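Local coordinates for cystathionine beta-lyase family protein, YNBB B.subtilis ortholog (Clostridium acetobutylicum, PDB 3HVY) that is a putative PLP-dependent lyase of the methionine gamma-lyase family, probably acting on sulfur amino acids and possibly involved in aluminium resistance, at residues N116-I122 with G149-V155. Residues are numbered along the deposited sequence; the frame is centred on the assembly and turned at random.
Sequences NDTMMSI and GVKYKMV
The ring of Tyr152 has Ser121 at its edge, near the ring plane. Ser121 OG and Tyr152 OH share a hydrogen bond of 2.8 Å, in which either may be the donor. The same Ser121 OG also bonds His181 on the neighbouring strand 177-183, so two partners grip it. Tyr152 CG stands anti to the backbone N (chi1 -177°), and the ring reaches along the strand to the serine. Met119, a selenomethionine here like Met120, makes a Met-aromatic contact, set obliquely to the ring, with SE 4.3 Å from Tyr152 CD1. Pro126 and Met136 also touch the tyrosine.

Strands 118-121 and 151-154 run parallel, joined through helix 131-134 as a beta-alpha-beta unit. They belong to the mixed seven-stranded sheet of the PLP-binding fold, and strand 151-154 is its outermost strand within the chain. Backbone bonds form a parallel ladder. Met119 N donates to Lys151 O and Met119 O accepts from Lys153 N, both at 2.9 Å. Just before strand 118-121, Asn116 N donates a hydrogen bond to Gly149 O from above the carbonyl plane (2.8 Å).

On the face opposite Tyr152, Thr118 OG1 lies 3.5 Å from Lys151 CB and hydrogen-bonds Ser176. Met120 SE meets Val155 CG2 at 3.7 Å. Lys153 packs its CB against Met120 CG, then carries its ammonium group away to salt bridges with Asp174 and Glu170.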
ATOM      1  N   ASN D 116     -29.084 -30.707  -9.334  1.00 31.15           N
ATOM      2  CA  ASN D 116     -29.278 -32.140  -9.543  1.00 32.41           C
ATOM      3  C   ASN D 116     -27.983 -32.925  -9.530  1.00 32.88           C
ATOM      4  O   ASN D 116     -28.036 -34.152  -9.591  1.00 31.38           O
ATOM      5  CB  ASN D 116     -30.085 -32.484 -10.796  1.00 31.03           C
ATOM      6  CG  ASN D 116     -31.412 -31.819 -10.808  1.00 38.21           C
ATOM      7  OD1 ASN D 116     -32.102 -31.780  -9.799  1.00 39.64           O
ATOM      8  ND2 ASN D 116     -31.770 -31.250 -11.946  1.00 49.00           N
ATOM      9  N   ASP D 117     -26.840 -32.234  -9.434  1.00 30.85           N
ATOM     10  CA  ASP D 117     -25.573 -32.898  -9.231  1.00 30.44           C
ATOM     11  C   ASP D 117     -25.474 -33.285  -7.753  1.00 30.38           C
ATOM     12  O   ASP D 117     -26.115 -32.682  -6.898  1.00 32.73           O
ATOM     13  CB  ASP D 117     -24.378 -31.992  -9.503  1.00 27.69           C
ATOM     14  CG  ASP D 117     -24.114 -31.729 -10.963  1.00 36.17           C
ATOM     15  OD1 ASP D 117     -24.728 -32.356 -11.824  1.00 29.65           O
ATOM     16  OD2 ASP D 117     -23.197 -30.917 -11.236  1.00 30.80           O
ATOM     17  N   THR D 118     -24.697 -34.328  -7.471  1.00 31.17           N
ATOM     18  CA  THR D 118     -24.376 -34.701  -6.097  1.00 30.56           C
ATOM     19  C   THR D 118     -22.902 -34.513  -5.782  1.00 30.07           C
ATOM     20  O   THR D 118     -22.038 -34.883  -6.578  1.00 30.81           O
ATOM     21  CB  THR D 118     -24.756 -36.127  -5.792  1.00 31.50           C
ATOM     22  OG1 THR D 118     -26.144 -36.320  -6.057  1.00 28.91           O
ATOM     23  CG2 THR D 118     -24.450 -36.446  -4.324  1.00 28.95           C
HETATM   24  N   MSE D 119     -22.636 -33.912  -4.622  1.00 30.57           N
HETATM   25  CA  MSE D 119     -21.301 -33.761  -4.041  1.00 29.13           C
HETATM   26  C   MSE D 119     -21.165 -34.814  -2.934  1.00 30.03           C
HETATM   27  O   MSE D 119     -22.092 -35.022  -2.147  1.00 26.93           O
HETATM   28  CB  MSE D 119     -21.145 -32.376  -3.401  1.00 31.89           C
HETATM   29  CG  MSE D 119     -19.888 -32.196  -2.625  1.00 31.88           C
HETATM   30 SE   MSE D 119     -19.860 -30.488  -1.634  0.75 34.57          SE
HETATM   31  CE  MSE D 119     -18.251 -30.858  -0.531  1.00 30.91           C
HETATM   32  N   MSE D 120     -20.004 -35.460  -2.850  1.00 25.25           N
HETATM   33  CA  MSE D 120     -19.833 -36.496  -1.849  1.00 27.03           C
HETATM   34  C   MSE D 120     -18.550 -36.319  -1.095  1.00 26.64           C
HETATM   35  O   MSE D 120     -17.460 -36.295  -1.699  1.00 29.77           O
HETATM   36  CB  MSE D 120     -19.920 -37.904  -2.466  1.00 28.36           C
HETATM   37  CG  MSE D 120     -19.781 -39.061  -1.407  1.00 28.94           C
HETATM   38 SE   MSE D 120     -20.118 -40.840  -2.075  0.75 28.77          SE
HETATM   39  CE  MSE D 120     -18.643 -40.887  -3.358  1.00 22.76           C
ATOM     40  N   SER D 121     -18.686 -36.138   0.216  1.00 27.50           N
ATOM     41  CA  SER D 121     -17.546 -36.017   1.111  1.00 27.19           C
ATOM     42  C   SER D 121     -17.191 -37.436   1.577  1.00 28.25           C
ATOM     43  O   SER D 121     -18.068 -38.193   2.013  1.00 27.93           O
ATOM     44  CB  SER D 121     -17.858 -35.142   2.332  1.00 29.48           C
ATOM     45  OG  SER D 121     -17.944 -33.784   1.979  1.00 28.19           O
ATOM     46  N   ILE D 122     -15.924 -37.794   1.495  1.00 26.40           N
ATOM     47  CA  ILE D 122     -15.538 -39.147   1.836  1.00 30.17           C
ATOM     48  C   ILE D 122     -14.679 -39.340   3.108  1.00 33.89           C
ATOM     49  O   ILE D 122     -14.397 -40.484   3.481  1.00 33.96           O
ATOM     50  CB  ILE D 122     -14.968 -39.909   0.646  1.00 31.72           C
ATOM     51  CG1 ILE D 122     -13.625 -39.310   0.210  1.00 30.29           C
ATOM     52  CG2 ILE D 122     -16.017 -39.993  -0.511  1.00 29.33           C
ATOM     53  CD1 ILE D 122     -12.838 -40.216  -0.804  1.00 28.74           C
ATOM     54  N   GLY D 149     -30.005 -26.718  -5.430  1.00 30.62           N
ATOM     55  CA  GLY D 149     -30.372 -28.014  -5.985  1.00 30.79           C
ATOM     56  C   GLY D 149     -29.281 -29.055  -5.988  1.00 28.73           C
ATOM     57  O   GLY D 149     -29.450 -30.126  -6.588  1.00 30.95           O
ATOM     58  N   VAL D 150     -28.179 -28.762  -5.324  1.00 28.89           N
ATOM     59  CA  VAL D 150     -27.059 -29.703  -5.293  1.00 28.51           C
ATOM     60  C   VAL D 150     -27.275 -30.654  -4.114  1.00 30.48           C
ATOM     61  O   VAL D 150     -27.444 -30.226  -2.982  1.00 33.92           O
ATOM     62  CB  VAL D 150     -25.732 -28.995  -5.243  1.00 29.14           C
ATOM     63  CG1 VAL D 150     -24.560 -30.010  -5.198  1.00 26.95           C
ATOM     64  CG2 VAL D 150     -25.631 -28.063  -6.442  1.00 26.51           C
ATOM     65  N   LYS D 151     -27.302 -31.946  -4.413  0.50 28.24           N
ATOM     66  CA  LYS D 151     -27.472 -32.985  -3.403  0.50 28.71           C
ATOM     67  C   LYS D 151     -26.129 -33.275  -2.741  0.50 29.55           C
ATOM     68  O   LYS D 151     -25.062 -33.005  -3.322  0.50 29.71           O
ATOM     69  CB  LYS D 151     -28.054 -34.241  -4.060  0.50 26.51           C
ATOM     70  CG  LYS D 151     -29.432 -34.020  -4.666  0.50 31.64           C
ATOM     71  CD  LYS D 151     -29.900 -35.222  -5.507  0.50 31.94           C
ATOM     72  CE  LYS D 151     -31.403 -35.182  -5.836  0.50 29.22           C
ATOM     73  NZ  LYS D 151     -31.837 -34.159  -6.823  0.50 30.94           N
ATOM     74  N   TYR D 152     -26.187 -33.796  -1.515  1.00 30.48           N
ATOM     75  CA  TYR D 152     -25.004 -34.045  -0.707  1.00 30.88           C
ATOM     76  C   TYR D 152     -25.004 -35.430  -0.091  1.00 32.69           C
ATOM     77  O   TYR D 152     -26.010 -35.866   0.413  1.00 30.90           O
ATOM     78  CB  TYR D 152     -24.914 -33.037   0.416  1.00 31.70           C
ATOM     79  CG  TYR D 152     -23.678 -33.185   1.272  1.00 28.10           C
ATOM     80  CD1 TYR D 152     -22.443 -32.956   0.745  1.00 30.38           C
ATOM     81  CD2 TYR D 152     -23.752 -33.485   2.638  1.00 34.17           C
ATOM     82  CE1 TYR D 152     -21.320 -33.088   1.498  1.00 29.26           C
ATOM     83  CE2 TYR D 152     -22.602 -33.586   3.419  1.00 31.06           C
ATOM     84  CZ  TYR D 152     -21.380 -33.381   2.835  1.00 30.99           C
ATOM     85  OH  TYR D 152     -20.172 -33.447   3.556  1.00 31.57           O
ATOM     86  N   LYS D 153     -23.888 -36.139  -0.201  1.00 30.01           N
ATOM     87  CA  LYS D 153     -23.726 -37.393   0.518  1.00 30.87           C
ATOM     88  C   LYS D 153     -22.441 -37.288   1.291  1.00 32.35           C
ATOM     89  O   LYS D 153     -21.489 -36.659   0.827  1.00 31.49           O
ATOM     90  CB  LYS D 153     -23.650 -38.621  -0.396  1.00 29.08           C
ATOM     91  CG  LYS D 153     -24.923 -38.945  -1.072  1.00 28.98           C
ATOM     92  CD  LYS D 153     -24.828 -40.094  -2.106  1.00 33.17           C
ATOM     93  CE  LYS D 153     -26.247 -40.628  -2.425  1.00 36.02           C
ATOM     94  NZ  LYS D 153     -26.330 -41.675  -3.494  1.00 29.06           N
HETATM   95  N   MSE D 154     -22.396 -37.973   2.429  1.00 32.04           N
HETATM   96  CA  MSE D 154     -21.213 -38.010   3.228  1.00 33.15           C
HETATM   97  C   MSE D 154     -20.918 -39.429   3.708  1.00 32.16           C
HETATM   98  O   MSE D 154     -21.809 -40.143   4.175  1.00 32.58           O
HETATM   99  CB  MSE D 154     -21.391 -37.023   4.363  1.00 35.15           C
HETATM  100  CG  MSE D 154     -20.140 -36.873   5.142  1.00 47.30           C
HETATM  101 SE   MSE D 154     -20.482 -37.567   6.869  0.75 69.24          SE
HETATM  102  CE  MSE D 154     -21.115 -35.776   7.179  1.00 24.27           C
ATOM    103  N   VAL D 155     -19.677 -39.868   3.532  1.00 31.15           N
ATOM    104  CA  VAL D 155     -19.289 -41.243   3.868  1.00 31.14           C
ATOM    105  C   VAL D 155     -18.479 -41.136   5.159  1.00 32.29           C
ATOM    106  O   VAL D 155     -17.409 -40.523   5.196  1.00 30.73           O
ATOM    107  CB  VAL D 155     -18.480 -41.975   2.747  1.00 29.95           C
ATOM    108  CG1 VAL D 155     -18.180 -43.464   3.114  1.00 29.08           C
ATOM    109  CG2 VAL D 155     -19.203 -41.912   1.348  1.00 26.12           C
TER